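Long-range contact in putative branched-chain amino acid ABC transporter (Rhodospirillum rubrum ATCC 11170, PDB 3HUT), which probably serves as the extracellular ligand-binding receptor of an ABC transporter for branched-chain amino acids: residues V318-T322 against T332-T336. Numbering follows the deposited sequence.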
ATOM      1  N   VAL A 318      -4.665  -7.968  -6.296  1.00  8.50           N
ATOM      2  CA  VAL A 318      -4.519  -7.014  -7.385  1.00  8.28           C
ATOM      3  C   VAL A 318      -3.405  -6.042  -7.024  1.00  8.13           C
ATOM      4  O   VAL A 318      -2.943  -5.276  -7.869  1.00  7.33           O
ATOM      5  CB  VAL A 318      -5.833  -6.242  -7.640  1.00  8.55           C
ATOM      6  CG1 VAL A 318      -6.943  -7.228  -7.974  1.00  8.41           C
ATOM      7  CG2 VAL A 318      -6.207  -5.405  -6.424  1.00  7.16           C
ATOM      8  N   THR A 319      -2.974  -6.087  -5.764  1.00  7.40           N
ATOM      9  CA  THR A 319      -1.895  -5.226  -5.293  1.00  7.76           C
ATOM     10  C   THR A 319      -0.597  -6.028  -5.261  1.00  7.58           C
ATOM     11  O   THR A 319       0.404  -5.575  -4.713  1.00  7.03           O
ATOM     12  CB  THR A 319      -2.179  -4.645  -3.877  1.00  9.20           C
ATOM     13  OG1 THR A 319      -2.212  -5.700  -2.905  1.00  9.64           O
ATOM     14  CG2 THR A 319      -3.512  -3.904  -3.865  1.00  8.01           C
ATOM     15  N   GLY A 320      -0.635  -7.221  -5.858  1.00  7.38           N
ATOM     16  CA  GLY A 320       0.539  -8.077  -5.924  1.00  9.55           C
ATOM     17  C   GLY A 320       0.487  -9.295  -5.024  1.00  9.53           C
ATOM     18  O   GLY A 320      -0.372  -9.395  -4.152  1.00  9.79           O
ATOM     19  N   ILE A 321       1.408 -10.230  -5.236  1.00  9.19           N
ATOM     20  CA  ILE A 321       1.458 -11.430  -4.410  1.00 10.17           C
ATOM     21  C   ILE A 321       1.779 -10.963  -2.996  1.00  9.44           C
ATOM     22  O   ILE A 321       2.816 -10.343  -2.766  1.00  8.13           O
ATOM     23  CB  ILE A 321       2.538 -12.405  -4.917  1.00 11.75           C
ATOM     24  CG1 ILE A 321       2.155 -12.885  -6.322  1.00 13.40           C
ATOM     25  CG2 ILE A 321       2.688 -13.571  -3.944  1.00 11.34           C
ATOM     26  CD1 ILE A 321       3.087 -13.928  -6.917  1.00 19.08           C
ATOM     27  N   THR A 322       0.884 -11.275  -2.057  1.00  7.77           N
ATOM     28  CA  THR A 322       1.000 -10.841  -0.667  1.00  6.56           C
ATOM     29  C   THR A 322       1.234 -11.942   0.370  1.00  7.58           C
ATOM     30  O   THR A 322       0.600 -12.997   0.326  1.00  6.51           O
ATOM     31  CB  THR A 322      -0.269 -10.058  -0.274  1.00  7.79           C
ATOM     32  OG1 THR A 322      -0.421  -8.940  -1.159  1.00  7.12           O
ATOM     33  CG2 THR A 322      -0.187  -9.569   1.164  1.00  7.95           C
ATOM     34  N   THR A 332       4.487  -8.194   3.239  1.00  8.80           N
ATOM     35  CA  THR A 332       5.489  -8.017   2.194  1.00  9.63           C
ATOM     36  C   THR A 332       4.774  -8.362   0.893  1.00 10.05           C
ATOM     37  O   THR A 332       3.825  -9.150   0.890  1.00 10.70           O
ATOM     38  CB  THR A 332       6.724  -8.933   2.379  1.00 10.52           C
ATOM     39  OG1 THR A 332       6.311 -10.303   2.430  1.00 10.17           O
ATOM     40  CG2 THR A 332       7.476  -8.568   3.662  1.00 11.47           C
ATOM     41  N   LYS A 333       5.213  -7.767  -0.207  1.00 10.05           N
ATOM     42  CA  LYS A 333       4.577  -8.007  -1.493  1.00  9.16           C
ATOM     43  C   LYS A 333       5.567  -8.044  -2.640  1.00  8.13           C
ATOM     44  O   LYS A 333       6.652  -7.482  -2.548  1.00  6.25           O
ATOM     45  CB  LYS A 333       3.567  -6.899  -1.788  1.00 10.62           C
ATOM     46  CG  LYS A 333       2.435  -6.762  -0.799  1.00 10.07           C
ATOM     47  CD  LYS A 333       1.496  -5.655  -1.250  1.00 14.72           C
ATOM     48  CE  LYS A 333       0.162  -5.738  -0.528  1.00 13.50           C
ATOM     49  NZ  LYS A 333      -0.747  -4.673  -0.990  1.00 21.40           N
ATOM     50  N   ILE A 334       5.183  -8.711  -3.723  1.00  7.33           N
ATOM     51  CA  ILE A 334       6.021  -8.750  -4.910  1.00 10.36           C
ATOM     52  C   ILE A 334       5.561  -7.553  -5.734  1.00  8.73           C
ATOM     53  O   ILE A 334       4.511  -7.598  -6.372  1.00 10.31           O
ATOM     54  CB  ILE A 334       5.811 -10.039  -5.725  1.00 10.56           C
ATOM     55  CG1 ILE A 334       6.305 -11.245  -4.924  1.00 13.47           C
ATOM     56  CG2 ILE A 334       6.574  -9.950  -7.047  1.00 12.95           C
ATOM     57  CD1 ILE A 334       6.169 -12.563  -5.664  1.00 17.41           C
ATOM     58  N   LEU A 335       6.339  -6.477  -5.703  1.00  8.54           N
ATOM     59  CA  LEU A 335       5.993  -5.259  -6.428  1.00  7.14           C
ATOM     60  C   LEU A 335       6.207  -5.397  -7.931  1.00  8.11           C
ATOM     61  O   LEU A 335       6.905  -6.301  -8.385  1.00  7.36           O
ATOM     62  CB  LEU A 335       6.811  -4.086  -5.879  1.00  7.53           C
ATOM     63  CG  LEU A 335       6.675  -3.894  -4.362  1.00  9.83           C
ATOM     64  CD1 LEU A 335       7.512  -2.710  -3.908  1.00 11.02           C
ATOM     65  CD2 LEU A 335       5.206  -3.689  -3.993  1.00  7.49           C
ATOM     66  N   THR A 336       5.595  -4.497  -8.700  1.00  6.99           N
ATOM     67  CA  THR A 336       5.714  -4.516 -10.154  1.00  6.56           C
ATOM     68  C   THR A 336       6.581  -3.341 -10.605  1.00  7.31           C
ATOM     69  O   THR A 336       6.276  -2.185 -10.304  1.00  6.74           O
ATOM     70  CB  THR A 336       4.321  -4.413 -10.816  1.00  6.36           C
ATOM     71  OG1 THR A 336       3.514  -5.525 -10.404  1.00  8.53           O
ATOM     72  CG2 THR A 336       4.443  -4.405 -12.331  1.00  7.94           C
TER
HETATM   73  O   HOH W   1       3.107  -9.557  -7.616  1.00 14.03           O
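Lys333 runs as an extended chain alongside Thr322 and ends at Thr319, where Lys333 NZ gives a short hydrogen bond of 2.6 Å to Thr319 OG1. On the way Lys333 CE passes 3.3 Å from Thr322 OG1. Thr322 OG1 itself donates to Gly320 O at 3.0 Å, approaching from above the carbonyl plane. In Thr319, OG1 sits between the backbone N and the carbonyl carbon (chi1 65°), turned to the ammonium; it is also hydrogen-bonded to Asp284 on helix 277-296, which probably brings a carboxylate close to the lysine charge. An alanine in place of Lys333 would probably deprive Thr319 OG1 of this donor and open a gap beside Thr322. The loop 318-321 leads into strand 322-324, whose Thr322 forms an antiparallel, non-hydrogen-bonded pair with Lys333; strand 331-341 then runs on to the other lobe of the periplasmic binding protein fold, where Thr336 pairs with Thr249. Beside the Thr322-Lys333 pair, Ile334 N bonds Ile321 O in the carbonyl plane at 3.0 Å, and Lys333 CA adds a CA-H...O contact to the same oxygen. A water bridges Ile321 N and Ile334 O. Ile321 and Ile334 point the same way, side by side, their CD1 methyls 3.6 Å apart.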